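Local coordinates for thioredoxin family protein (Streptococcus pneumoniae, PDB 2YP6), which probably serves in thiol-disulfide exchange as Etrx2, a surface-exposed thioredoxin-fold lipoprotein that helps the pneumococcus resist extracellular oxidative stress, at residues P50-Q55 / P134-T139; S87-M92 / Q128-I133; E155-S160 / G170-A175. All blocks are in the same frame, centred on the assembly; numbering follows the deposited sequence.

Contact 1 (P50-Q55 / P134-T139); sequences PDFTLQ and PVLYDT
Leu54 and Leu136 pack together in a strand-to-strand contact of 50-55 with 134-139, where the N-terminal strand 53-56 is joined to strand 135-137 of the mixed sheet. The two short strand segments pass within 5.3 Å of each other but are turned by 105°, diverging sharply from the Gln55-Tyr137 position; the pairing continues past Gln55 in the backbone bonding of Val135 with Met57. There the amide of Tyr137 donates from N to Gln55 O over 2.9 Å, with an N-H...O angle of 162°. Gln55 O also lies 3.5 Å from Tyr137 CB. Next to this direct bond one water accepts from Gln55 N and donates to Tyr137 O (2.7 Å), bridging a second backbone pair that does not bond directly.

The Leu54 side chain crosses that of Leu136 at about a right angle, its CD1 branch resting 3.8 Å from Leu136 CB, while CD2 turns the other way, 3.6 Å from Tyr137 O. Leu136 CD1 reaches in turn to Phe52 CE1 (3.6 Å). Phe52 already leaves the backbone toward 134-139, and its chi1 of 58°, with CG between the backbone N and the carbonyl carbon, directs the ring to Leu136.

Leu54 CD2 also lies 3.8 Å from Asp138 OD1. That carboxylate is engaged beyond the contact: OD1 bonds to Thr143 and OD2 to the amide of Phe144, which lines the ligand pocket. Between these two segments, then, direct polar bonding is limited to one backbone bond, supplemented by a bridging water; the rest is apolar packing of Leu54, Leu136 and Phe52.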
ATOM      1  N   PRO A  50     -10.191   7.797   0.877  1.00 15.51           N
ATOM      2  CA  PRO A  50     -11.081   7.238   1.895  1.00 20.77           C
ATOM      3  C   PRO A  50     -10.309   6.779   3.136  1.00 18.76           C
ATOM      4  O   PRO A  50      -9.210   6.213   3.073  1.00 14.70           O
ATOM      5  CB  PRO A  50     -11.731   6.048   1.179  1.00 18.95           C
ATOM      6  CG  PRO A  50     -11.653   6.362  -0.268  1.00 17.08           C
ATOM      7  CD  PRO A  50     -10.369   7.140  -0.436  1.00 15.11           C
ATOM      8  N   ASP A  51     -10.878   7.088   4.282  1.00 18.66           N
ATOM      9  CA  ASP A  51     -10.303   6.666   5.540  1.00 20.43           C
ATOM     10  C   ASP A  51     -10.386   5.155   5.710  1.00 21.20           C
ATOM     11  O   ASP A  51     -11.263   4.503   5.151  1.00 19.20           O
ATOM     12  CB  ASP A  51     -11.046   7.311   6.692  1.00 23.87           C
ATOM     13  CG  ASP A  51     -10.606   8.722   6.933  1.00 35.60           C
ATOM     14  OD1 ASP A  51      -9.513   8.897   7.513  1.00 37.69           O
ATOM     15  OD2 ASP A  51     -11.354   9.638   6.546  1.00 39.68           O
ATOM     16  N   PHE A  52      -9.466   4.625   6.498  1.00 17.23           N
ATOM     17  CA  PHE A  52      -9.509   3.241   6.920  1.00 13.37           C
ATOM     18  C   PHE A  52      -8.833   3.036   8.261  1.00 14.67           C
ATOM     19  O   PHE A  52      -7.976   3.839   8.698  1.00 16.45           O
ATOM     20  CB  PHE A  52      -8.930   2.306   5.843  1.00 17.76           C
ATOM     21  CG  PHE A  52      -7.512   2.618   5.461  1.00 15.85           C
ATOM     22  CD1 PHE A  52      -6.451   2.219   6.265  1.00 13.43           C
ATOM     23  CD2 PHE A  52      -7.236   3.292   4.286  1.00 15.63           C
ATOM     24  CE1 PHE A  52      -5.119   2.514   5.911  1.00 15.58           C
ATOM     25  CE2 PHE A  52      -5.913   3.588   3.918  1.00 21.39           C
ATOM     26  CZ  PHE A  52      -4.864   3.195   4.720  1.00 16.18           C
ATOM     27  N   THR A  53      -9.269   1.970   8.931  1.00 21.16           N
ATOM     28  CA  THR A  53      -8.713   1.514  10.196  1.00 20.62           C
ATOM     29  C   THR A  53      -8.500   0.007  10.051  1.00 20.21           C
ATOM     30  O   THR A  53      -9.467  -0.758   9.959  1.00 21.16           O
ATOM     31  CB  THR A  53      -9.637   1.832  11.379  1.00 23.43           C
ATOM     32  OG1 THR A  53      -9.832   3.253  11.453  1.00 24.09           O
ATOM     33  CG2 THR A  53      -9.035   1.358  12.698  1.00 25.28           C
ATOM     34  N   LEU A  54      -7.234  -0.401  10.006  1.00 19.15           N
ATOM     35  CA  LEU A  54      -6.887  -1.818   9.785  1.00 18.89           C
ATOM     36  C   LEU A  54      -5.798  -2.325  10.738  1.00 19.80           C
ATOM     37  O   LEU A  54      -4.933  -1.550  11.153  1.00 19.94           O
ATOM     38  CB  LEU A  54      -6.379  -1.979   8.366  1.00 16.75           C
ATOM     39  CG  LEU A  54      -7.333  -1.568   7.255  1.00 15.95           C
ATOM     40  CD1 LEU A  54      -6.592  -1.572   5.909  1.00 17.28           C
ATOM     41  CD2 LEU A  54      -8.578  -2.467   7.265  1.00 17.46           C
ATOM     42  N   GLN A  55      -5.841  -3.612  11.077  1.00 20.77           N
ATOM     43  CA  GLN A  55      -4.750  -4.263  11.780  1.00 21.73           C
ATOM     44  C   GLN A  55      -3.610  -4.558  10.794  1.00 20.21           C
ATOM     45  O   GLN A  55      -3.848  -5.022   9.684  1.00 18.94           O
ATOM     46  CB  GLN A  55      -5.218  -5.585  12.416  1.00 23.53           C
ATOM     47  CG  GLN A  55      -6.205  -5.409  13.538  1.00 28.72           C
ATOM     48  CD  GLN A  55      -5.613  -4.605  14.684  1.00 36.67           C
ATOM     49  OE1 GLN A  55      -6.124  -3.548  15.036  1.00 34.51           O
ATOM     50  NE2 GLN A  55      -4.529  -5.110  15.268  1.00 39.51           N
ATOM     51  N   PRO A 134       5.108  -2.207   5.705  1.00 12.77           N
ATOM     52  CA  PRO A 134       3.830  -2.456   6.381  1.00 11.34           C
ATOM     53  C   PRO A 134       2.837  -3.190   5.517  1.00 10.67           C
ATOM     54  O   PRO A 134       2.608  -2.844   4.343  1.00 10.48           O
ATOM     55  CB  PRO A 134       3.310  -1.048   6.683  1.00 13.15           C
ATOM     56  CG  PRO A 134       4.517  -0.199   6.710  1.00 17.17           C
ATOM     57  CD  PRO A 134       5.434  -0.764   5.690  1.00 15.08           C
ATOM     58  N   VAL A 135       2.218  -4.203   6.104  1.00 11.01           N
ATOM     59  CA  VAL A 135       1.143  -4.889   5.416  1.00 12.45           C
ATOM     60  C   VAL A 135      -0.092  -4.819   6.282  1.00 11.82           C
ATOM     61  O   VAL A 135      -0.089  -5.293   7.418  1.00 13.84           O
ATOM     62  CB  VAL A 135       1.468  -6.370   5.142  1.00 13.51           C
ATOM     63  CG1 VAL A 135       0.291  -7.046   4.437  1.00 14.10           C
ATOM     64  CG2 VAL A 135       2.745  -6.511   4.323  1.00 11.19           C
ATOM     65  N   LEU A 136      -1.135  -4.212   5.735  1.00 12.13           N
ATOM     66  CA  LEU A 136      -2.386  -4.049   6.447  1.00 10.90           C
ATOM     67  C   LEU A 136      -3.389  -5.086   5.951  1.00 11.27           C
ATOM     68  O   LEU A 136      -3.448  -5.388   4.758  1.00 13.04           O
ATOM     69  CB  LEU A 136      -2.933  -2.653   6.215  1.00 10.74           C
ATOM     70  CG  LEU A 136      -1.992  -1.496   6.585  1.00 11.83           C
ATOM     71  CD1 LEU A 136      -2.771  -0.208   6.479  1.00 12.43           C
ATOM     72  CD2 LEU A 136      -1.364  -1.665   7.964  1.00 12.30           C
ATOM     73  N   TYR A 137      -4.189  -5.594   6.880  1.00 13.73           N
ATOM     74  CA  TYR A 137      -5.115  -6.689   6.606  1.00 12.21           C
ATOM     75  C   TYR A 137      -6.517  -6.159   6.408  1.00 12.37           C
ATOM     76  O   TYR A 137      -7.208  -5.838   7.367  1.00 15.10           O
ATOM     77  CB  TYR A 137      -5.141  -7.629   7.789  1.00 13.43           C
ATOM     78  CG  TYR A 137      -3.937  -8.535   7.941  1.00 14.91           C
ATOM     79  CD1 TYR A 137      -2.960  -8.613   6.964  1.00 15.47           C
ATOM     80  CD2 TYR A 137      -3.811  -9.342   9.055  1.00 22.76           C
ATOM     81  CE1 TYR A 137      -1.855  -9.468   7.110  1.00 21.87           C
ATOM     82  CE2 TYR A 137      -2.731 -10.205   9.204  1.00 29.48           C
ATOM     83  CZ  TYR A 137      -1.760 -10.267   8.228  1.00 28.90           C
ATOM     84  OH  TYR A 137      -0.682 -11.116   8.393  1.00 28.77           O
ATOM     85  N   ASP A 138      -6.957  -6.131   5.160  1.00 11.85           N
ATOM     86  CA  ASP A 138      -8.316  -5.730   4.820  1.00 12.22           C
ATOM     87  C   ASP A 138      -9.238  -6.953   4.950  1.00 17.16           C
ATOM     88  O   ASP A 138      -9.697  -7.512   3.965  1.00 14.97           O
ATOM     89  CB  ASP A 138      -8.351  -5.184   3.401  1.00 12.61           C
ATOM     90  CG  ASP A 138      -9.600  -4.385   3.120  1.00 18.04           C
ATOM     91  OD1 ASP A 138     -10.170  -3.838   4.083  1.00 24.56           O
ATOM     92  OD2 ASP A 138      -9.991  -4.297   1.942  1.00 15.72           O
ATOM     93  N   THR A 139      -9.521  -7.334   6.182  1.00 15.15           N
ATOM     94  CA  THR A 139     -10.248  -8.577   6.474  1.00 15.30           C
ATOM     95  C   THR A 139     -11.723  -8.569   6.080  1.00 16.06           C
ATOM     96  O   THR A 139     -12.383  -9.612   6.109  1.00 17.16           O
ATOM     97  CB  THR A 139     -10.162  -8.908   7.963  1.00 16.43           C
ATOM     98  OG1 THR A 139     -10.639  -7.772   8.713  1.00 18.46           O
ATOM     99  CG2 THR A 139      -8.742  -9.253   8.339  1.00 17.88           C
TER
HETATM  100  O   HOH W   1      -7.730  -5.452   9.987  1.00 20.96           O

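Contact 2 (S87-M92 / Q128-I133); sequences SMPELM and QGYKDI
Met92 lies against the loop backbone of Tyr130 and Lys131, and its chain can be traced outward from the helix. CB sets it off with CG beside the backbone N (chi1 -63°), which brings Met92 CG to 3.4 Å from Lys131 O and 3.7 Å from Ile133 CG1. Met92 SD comes next, accepting a weak hydrogen bond from Lys131 N at 3.6 Å and making an oblique Met-aromatic contact with the Tyr130 ring. A bend at the last torsion then puts Met92 CE beside the loop, 3.6 Å from Gly129 O and near the aliphatic CG of Lys131.

The Tyr130 ring is sandwiched. Met88 CB sits over one face, 3.9 Å from the ring centroid and 13° off the normal, a CH-pi contact; Gln128 CB covers the opposite face. Deeper in, Leu91 CG meets Ile133 CD1 at 3.8 Å, and Met88 CE closes on Ile133 CG2.

Gly129, with positive phi, ends helix 120-127 in a Schellman motif. The following loop lies along helix 88-96, with Phe125 of helix 120-127 edge-to-face with Tyr130, while Leu91 and Ile133 continue inward onto strand 102-108.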
ATOM      1  N   SER A  87       7.170  -6.728  -7.666  1.00 14.48           N
ATOM      2  CA  SER A  87       7.372  -5.325  -7.329  1.00 13.76           C
ATOM      3  C   SER A  87       7.769  -5.124  -5.852  1.00 14.81           C
ATOM      4  O   SER A  87       8.095  -4.021  -5.442  1.00 16.15           O
ATOM      5  CB  SER A  87       6.097  -4.516  -7.663  1.00 17.83           C
ATOM      6  OG  SER A  87       5.070  -4.745  -6.727  1.00 20.03           O
ATOM      7  N   MET A  88       7.798  -6.173  -5.044  1.00 12.95           N
ATOM      8  CA  MET A  88       8.043  -5.946  -3.615  1.00 16.80           C
ATOM      9  C   MET A  88       9.519  -5.587  -3.249  1.00 13.10           C
ATOM     10  O   MET A  88       9.731  -4.698  -2.417  1.00 13.01           O
ATOM     11  CB  MET A  88       7.552  -7.117  -2.760  1.00 16.20           C
ATOM     12  CG  MET A  88       6.036  -7.284  -2.752  1.00 23.14           C
ATOM     13  SD  MET A  88       5.119  -5.859  -2.039  1.00 31.79           S
ATOM     14  CE  MET A  88       5.913  -5.822  -0.518  1.00 16.80           C
ATOM     15  N   PRO A  89      10.513  -6.292  -3.826  1.00 14.30           N
ATOM     16  CA  PRO A  89      11.901  -5.905  -3.497  1.00 15.14           C
ATOM     17  C   PRO A  89      12.190  -4.432  -3.836  1.00 14.97           C
ATOM     18  O   PRO A  89      12.868  -3.731  -3.062  1.00 15.15           O
ATOM     19  CB  PRO A  89      12.745  -6.853  -4.352  1.00 16.65           C
ATOM     20  CG  PRO A  89      11.870  -8.121  -4.426  1.00 16.65           C
ATOM     21  CD  PRO A  89      10.466  -7.551  -4.605  1.00 15.23           C
ATOM     22  N   GLU A  90      11.645  -3.950  -4.943  1.00 14.82           N
ATOM     23  CA  GLU A  90      11.868  -2.566  -5.312  1.00 15.07           C
ATOM     24  C   GLU A  90      11.224  -1.661  -4.252  1.00 13.91           C
ATOM     25  O   GLU A  90      11.785  -0.638  -3.892  1.00 14.27           O
ATOM     26  CB  GLU A  90      11.332  -2.255  -6.707  1.00 17.80           C
ATOM     27  CG  GLU A  90      11.595  -0.812  -7.095  1.00 23.02           C
ATOM     28  CD  GLU A  90      11.150  -0.465  -8.513  1.00 30.99           C
ATOM     29  OE1 GLU A  90      10.363  -1.250  -9.094  1.00 26.23           O
ATOM     30  OE2 GLU A  90      11.596   0.597  -9.025  1.00 24.49           O
ATOM     31  N   LEU A  91      10.066  -2.053  -3.717  1.00 12.88           N
ATOM     32  CA  LEU A  91       9.421  -1.247  -2.671  1.00 12.18           C
ATOM     33  C   LEU A  91      10.244  -1.239  -1.369  1.00 13.47           C
ATOM     34  O   LEU A  91      10.329  -0.213  -0.681  1.00 12.75           O
ATOM     35  CB  LEU A  91       8.005  -1.755  -2.401  1.00 12.17           C
ATOM     36  CG  LEU A  91       7.151  -0.856  -1.500  1.00 11.86           C
ATOM     37  CD1 LEU A  91       7.065   0.547  -2.070  1.00 14.77           C
ATOM     38  CD2 LEU A  91       5.768  -1.467  -1.295  1.00 15.45           C
ATOM     39  N   MET A  92      10.871  -2.367  -1.046  1.00 14.28           N
ATOM     40  CA  MET A  92      11.863  -2.389   0.042  1.00 14.50           C
ATOM     41  C   MET A  92      13.018  -1.431  -0.184  1.00 16.55           C
ATOM     42  O   MET A  92      13.458  -0.777   0.773  1.00 15.20           O
ATOM     43  CB  MET A  92      12.366  -3.801   0.323  1.00 15.44           C
ATOM     44  CG  MET A  92      11.245  -4.710   0.802  1.00 14.85           C
ATOM     45  SD  MET A  92      11.731  -6.433   0.871  1.00 15.43           S
ATOM     46  CE  MET A  92      13.186  -6.346   1.883  1.00 16.30           C
ATOM     47  N   GLN A 128       9.908 -15.146   1.538  1.00 21.28           N
ATOM     48  CA  GLN A 128      10.311 -14.456   0.313  1.00 23.22           C
ATOM     49  C   GLN A 128      11.478 -13.510   0.567  1.00 23.07           C
ATOM     50  O   GLN A 128      12.032 -12.953  -0.371  1.00 24.43           O
ATOM     51  CB  GLN A 128       9.139 -13.651  -0.279  1.00 25.47           C
ATOM     52  CG  GLN A 128       7.834 -14.433  -0.486  1.00 29.80           C
ATOM     53  CD  GLN A 128       8.033 -15.793  -1.119  1.00 36.16           C
ATOM     54  OE1 GLN A 128       8.563 -15.907  -2.220  1.00 34.72           O
ATOM     55  NE2 GLN A 128       7.606 -16.844  -0.413  1.00 40.48           N
ATOM     56  N   GLY A 129      11.841 -13.312   1.833  1.00 21.37           N
ATOM     57  CA  GLY A 129      12.845 -12.318   2.200  1.00 23.94           C
ATOM     58  C   GLY A 129      12.285 -10.907   2.332  1.00 20.89           C
ATOM     59  O   GLY A 129      13.033  -9.929   2.414  1.00 20.32           O
ATOM     60  N   TYR A 130      10.962 -10.781   2.355  1.00 18.82           N
ATOM     61  CA  TYR A 130      10.362  -9.457   2.433  1.00 16.58           C
ATOM     62  C   TYR A 130      10.381  -8.987   3.881  1.00 17.40           C
ATOM     63  O   TYR A 130      10.248  -9.787   4.812  1.00 20.92           O
ATOM     64  CB  TYR A 130       8.930  -9.419   1.894  1.00 17.14           C
ATOM     65  CG  TYR A 130       8.763  -9.894   0.457  1.00 15.19           C
ATOM     66  CD1 TYR A 130       9.820  -9.868  -0.454  1.00 18.09           C
ATOM     67  CD2 TYR A 130       7.547 -10.390   0.022  1.00 18.83           C
ATOM     68  CE1 TYR A 130       9.651 -10.318  -1.759  1.00 21.52           C
ATOM     69  CE2 TYR A 130       7.376 -10.833  -1.265  1.00 23.32           C
ATOM     70  CZ  TYR A 130       8.411 -10.798  -2.149  1.00 27.09           C
ATOM     71  OH  TYR A 130       8.207 -11.260  -3.419  1.00 34.65           O
ATOM     72  N   LYS A 131      10.565  -7.686   4.053  1.00 18.43           N
ATOM     73  CA  LYS A 131      10.511  -7.065   5.370  1.00 21.70           C
ATOM     74  C   LYS A 131      10.555  -5.552   5.228  1.00 20.79           C
ATOM     75  O   LYS A 131      10.750  -5.033   4.139  1.00 19.11           O
ATOM     76  CB  LYS A 131      11.666  -7.554   6.241  1.00 29.06           C
ATOM     77  CG  LYS A 131      13.030  -7.258   5.656  1.00 25.61           C
ATOM     78  CD  LYS A 131      14.129  -7.878   6.510  1.00 29.62           C
ATOM     79  CE  LYS A 131      15.499  -7.381   6.095  1.00 36.20           C
ATOM     80  NZ  LYS A 131      15.790  -6.016   6.644  1.00 45.85           N
ATOM     81  N   ASP A 132      10.362  -4.854   6.345  1.00 18.13           N
ATOM     82  CA  ASP A 132      10.370  -3.391   6.379  1.00 18.41           C
ATOM     83  C   ASP A 132       9.260  -2.743   5.579  1.00 17.58           C
ATOM     84  O   ASP A 132       9.330  -1.549   5.289  1.00 18.91           O
ATOM     85  CB  ASP A 132      11.735  -2.849   5.937  1.00 22.79           C
ATOM     86  CG  ASP A 132      12.880  -3.393   6.787  1.00 25.57           C
ATOM     87  OD1 ASP A 132      12.701  -3.559   8.012  1.00 27.96           O
ATOM     88  OD2 ASP A 132      13.954  -3.706   6.234  1.00 24.33           O
ATOM     89  N   ILE A 133       8.229  -3.508   5.237  1.00 15.91           N
ATOM     90  CA  ILE A 133       7.095  -2.989   4.481  1.00 16.25           C
ATOM     91  C   ILE A 133       5.842  -3.257   5.297  1.00 17.25           C
ATOM     92  O   ILE A 133       5.551  -4.408   5.569  1.00 16.42           O
ATOM     93  CB  ILE A 133       6.937  -3.718   3.127  1.00 20.61           C
ATOM     94  CG1 ILE A 133       8.124  -3.415   2.222  1.00 28.58           C
ATOM     95  CG2 ILE A 133       5.627  -3.309   2.433  1.00 20.31           C
ATOM     96  CD1 ILE A 133       8.346  -1.946   1.984  1.00 22.25           C
TER

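Contact 3 (E155-S160 / G170-A175); sequences EYLIDS and GAISNA
Glu155 leaves the backbone with CG beside N (chi1 -62°), and a bend at the next torsion (chi2 78°) brings its carboxylate up to the Gly170-Ile172 backbone instead of letting the chain extend. Ile172 answers with CG1 anti to its own N (chi1 -174°), which aims CD1 at Leu157 and places CG2 between N and the carbonyl carbon, facing the glutamate.

The polar half of the contact centres on Gly170 O. Glu155 OE1 approaches it to 2.5 Å, whereas OE2 stays 3.4 Å from the same Gly170 O. So short an approach of two oxygens suggests that the acid probably carries a proton, although the geometry does not settle the matter. Glu155 OE1 also packs 3.8 Å from Ile172 CG2. The second oxygen looks elsewhere: OE2 forms a salt bridge with Lys75 of strand 71-76, the lysine that also bonds to Ser87 OG. One oxygen is thus salt-bridged while the other lies against the Gly170 carbonyl, and Lys75 probably helps set the rotation of the carboxylate.

Against this stands a purely apolar half. The aliphatic CG of Glu155 passes 4.1 Å from Ile172 CG2, the two side chains inclined to each other, and two residues further along the strand Leu157 CD1 meets Ile172 CD1 tip to tip at 4.0 Å. Tyr73 of the adjacent strand 71-76 touches all three side chains.

Ser173 follows as N-cap, its OG accepting from Asp176 N to start helix 174-182. Such a link, from a hairpin's first strand to the connection leading from its second strand into the closing helix, belongs to the C-terminal beta-beta-alpha unit of the thioredoxin fold.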
ATOM      1  N   GLU A 155      -1.350   1.451  -7.028  1.00 12.30           N
ATOM      2  CA  GLU A 155      -0.828   2.368  -6.038  1.00 10.90           C
ATOM      3  C   GLU A 155      -1.589   3.690  -6.107  1.00  9.69           C
ATOM      4  O   GLU A 155      -1.853   4.209  -7.194  1.00 11.98           O
ATOM      5  CB  GLU A 155       0.645   2.664  -6.295  1.00 11.89           C
ATOM      6  CG  GLU A 155       1.592   1.458  -6.224  1.00 11.95           C
ATOM      7  CD  GLU A 155       1.527   0.613  -7.461  1.00 16.38           C
ATOM      8  OE1 GLU A 155       1.515   1.186  -8.586  1.00 12.79           O
ATOM      9  OE2 GLU A 155       1.464  -0.624  -7.317  1.00 13.88           O
ATOM     10  N   TYR A 156      -1.948   4.190  -4.929  1.00 10.50           N
ATOM     11  CA  TYR A 156      -2.455   5.548  -4.746  1.00 12.18           C
ATOM     12  C   TYR A 156      -1.374   6.332  -4.048  1.00 11.05           C
ATOM     13  O   TYR A 156      -0.860   5.913  -3.020  1.00 12.07           O
ATOM     14  CB  TYR A 156      -3.718   5.538  -3.880  1.00 13.03           C
ATOM     15  CG  TYR A 156      -4.901   4.973  -4.609  1.00 12.48           C
ATOM     16  CD1 TYR A 156      -5.090   3.606  -4.715  1.00 15.20           C
ATOM     17  CD2 TYR A 156      -5.826   5.814  -5.213  1.00 19.17           C
ATOM     18  CE1 TYR A 156      -6.165   3.092  -5.398  1.00 15.88           C
ATOM     19  CE2 TYR A 156      -6.899   5.302  -5.899  1.00 19.74           C
ATOM     20  CZ  TYR A 156      -7.056   3.933  -6.000  1.00 20.77           C
ATOM     21  OH  TYR A 156      -8.141   3.413  -6.676  1.00 26.65           O
ATOM     22  N   LEU A 157      -0.984   7.455  -4.655  1.00 10.44           N
ATOM     23  CA  LEU A 157      -0.023   8.353  -4.044  1.00 10.89           C
ATOM     24  C   LEU A 157      -0.813   9.541  -3.507  1.00  8.76           C
ATOM     25  O   LEU A 157      -1.394  10.327  -4.269  1.00 12.24           O
ATOM     26  CB  LEU A 157       1.016   8.772  -5.087  1.00 11.27           C
ATOM     27  CG  LEU A 157       1.722   7.664  -5.865  1.00 13.32           C
ATOM     28  CD1 LEU A 157       2.906   8.226  -6.659  1.00 16.12           C
ATOM     29  CD2 LEU A 157       2.168   6.547  -4.946  1.00 14.26           C
ATOM     30  N   ILE A 158      -0.888   9.610  -2.184  1.00 11.20           N
ATOM     31  CA  ILE A 158      -1.765  10.507  -1.471  1.00 12.68           C
ATOM     32  C   ILE A 158      -0.916  11.669  -0.942  1.00 13.51           C
ATOM     33  O   ILE A 158       0.192  11.477  -0.457  1.00 11.41           O
ATOM     34  CB  ILE A 158      -2.449   9.747  -0.289  1.00 11.77           C
ATOM     35  CG1 ILE A 158      -3.261   8.559  -0.821  1.00 12.89           C
ATOM     36  CG2 ILE A 158      -3.325  10.664   0.553  1.00 14.59           C
ATOM     37  CD1 ILE A 158      -3.755   7.649   0.268  1.00 13.76           C
ATOM     38  N   ASP A 159      -1.427  12.889  -1.089  1.00 11.56           N
ATOM     39  CA  ASP A 159      -0.632  14.049  -0.760  1.00 11.46           C
ATOM     40  C   ASP A 159      -0.705  14.377   0.746  1.00 14.96           C
ATOM     41  O   ASP A 159      -1.404  13.703   1.499  1.00 12.40           O
ATOM     42  CB  ASP A 159      -1.022  15.234  -1.670  1.00 12.35           C
ATOM     43  CG  ASP A 159      -2.371  15.870  -1.325  1.00 16.81           C
ATOM     44  OD1 ASP A 159      -2.914  15.676  -0.219  1.00 13.25           O
ATOM     45  OD2 ASP A 159      -2.867  16.654  -2.164  1.00 17.13           O
ATOM     46  N   SER A 160       0.035  15.393   1.182  1.00 16.71           N
ATOM     47  CA  SER A 160       0.152  15.680   2.615  1.00 14.13           C
ATOM     48  C   SER A 160      -1.156  16.184   3.184  1.00 14.88           C
ATOM     49  O   SER A 160      -1.311  16.237   4.388  1.00 15.73           O
ATOM     50  CB  SER A 160       1.263  16.693   2.890  1.00 15.50           C
ATOM     51  OG  SER A 160       0.902  17.961   2.425  1.00 16.56           O
ATOM     52  N   GLY A 170      -0.798  -1.110 -12.016  1.00 15.65           N
ATOM     53  CA  GLY A 170       0.451  -1.820 -12.190  1.00 18.86           C
ATOM     54  C   GLY A 170       1.531  -1.160 -11.351  1.00 15.48           C
ATOM     55  O   GLY A 170       1.282  -0.158 -10.668  1.00 15.65           O
ATOM     56  N   ALA A 171       2.729  -1.723 -11.384  1.00 20.17           N
ATOM     57  CA  ALA A 171       3.819  -1.221 -10.555  1.00 25.80           C
ATOM     58  C   ALA A 171       4.255   0.159 -11.023  1.00 20.34           C
ATOM     59  O   ALA A 171       4.118   0.507 -12.194  1.00 16.58           O
ATOM     60  CB  ALA A 171       5.001  -2.190 -10.579  1.00 27.74           C
ATOM     61  N   ILE A 172       4.770   0.950 -10.092  1.00 21.90           N
ATOM     62  CA  ILE A 172       5.367   2.246 -10.421  1.00 20.01           C
ATOM     63  C   ILE A 172       6.844   2.187 -10.011  1.00 20.21           C
ATOM     64  O   ILE A 172       7.164   1.643  -8.965  1.00 19.38           O
ATOM     65  CB  ILE A 172       4.612   3.406  -9.715  1.00 17.51           C
ATOM     66  CG1 ILE A 172       5.138   4.767 -10.176  1.00 18.31           C
ATOM     67  CG2 ILE A 172       4.671   3.278  -8.198  1.00 17.49           C
ATOM     68  CD1 ILE A 172       4.301   5.919  -9.670  1.00 17.89           C
ATOM     69  N   SER A 173       7.741   2.695 -10.843  1.00 18.13           N
ATOM     70  CA  SER A 173       9.155   2.679 -10.498  1.00 18.13           C
ATOM     71  C   SER A 173       9.379   3.613  -9.315  1.00 11.60           C
ATOM     72  O   SER A 173       8.614   4.568  -9.112  1.00 12.05           O
ATOM     73  CB  SER A 173      10.004   3.150 -11.669  1.00 25.35           C
ATOM     74  OG  SER A 173       9.782   4.524 -11.893  1.00 24.32           O
ATOM     75  N   ASN A 174      10.435   3.360  -8.563  1.00 16.65           N
ATOM     76  CA  ASN A 174      10.760   4.222  -7.435  1.00 15.48           C
ATOM     77  C   ASN A 174      11.036   5.638  -7.952  1.00 16.48           C
ATOM     78  O   ASN A 174      10.598   6.604  -7.348  1.00 16.99           O
ATOM     79  CB  ASN A 174      11.974   3.694  -6.667  1.00 15.79           C
ATOM     80  CG  ASN A 174      11.666   2.447  -5.868  1.00 18.41           C
ATOM     81  OD1 ASN A 174      10.499   2.091  -5.663  1.00 14.76           O
ATOM     82  ND2 ASN A 174      12.715   1.798  -5.368  1.00 15.94           N
ATOM     83  N   ALA A 175      11.738   5.749  -9.086  1.00 18.68           N
ATOM     84  CA  ALA A 175      12.030   7.059  -9.657  1.00 20.88           C
ATOM     85  C   ALA A 175      10.735   7.812  -9.956  1.00 23.31           C
ATOM     86  O   ALA A 175      10.598   8.991  -9.639  1.00 20.24           O
ATOM     87  CB  ALA A 175      12.880   6.929 -10.916  1.00 23.76           C
TER

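Contacts 1 and 3 are buried and both reach the same mixed sheet, but on opposite sides of the chain's centre, about 18 Å apart centre to centre. Contact 2 is only partly buried, packing a helix against a loop. Contact 1 and contact 2 share a continuous run of chain, since 128-133 leads directly into 134-139. Contact 2 touches contact 3 through Glu90 O and Asn174 ND2, 3.0 Å apart and probably hydrogen-bonded. Their chemistry varies with place: a backbone bond, a water and leucine packing between neighbouring strands, sulfur and aromatic packing between helix 88-96 and a largely exposed loop, and a buried carboxylate beside aliphatic groups where the last helix begins.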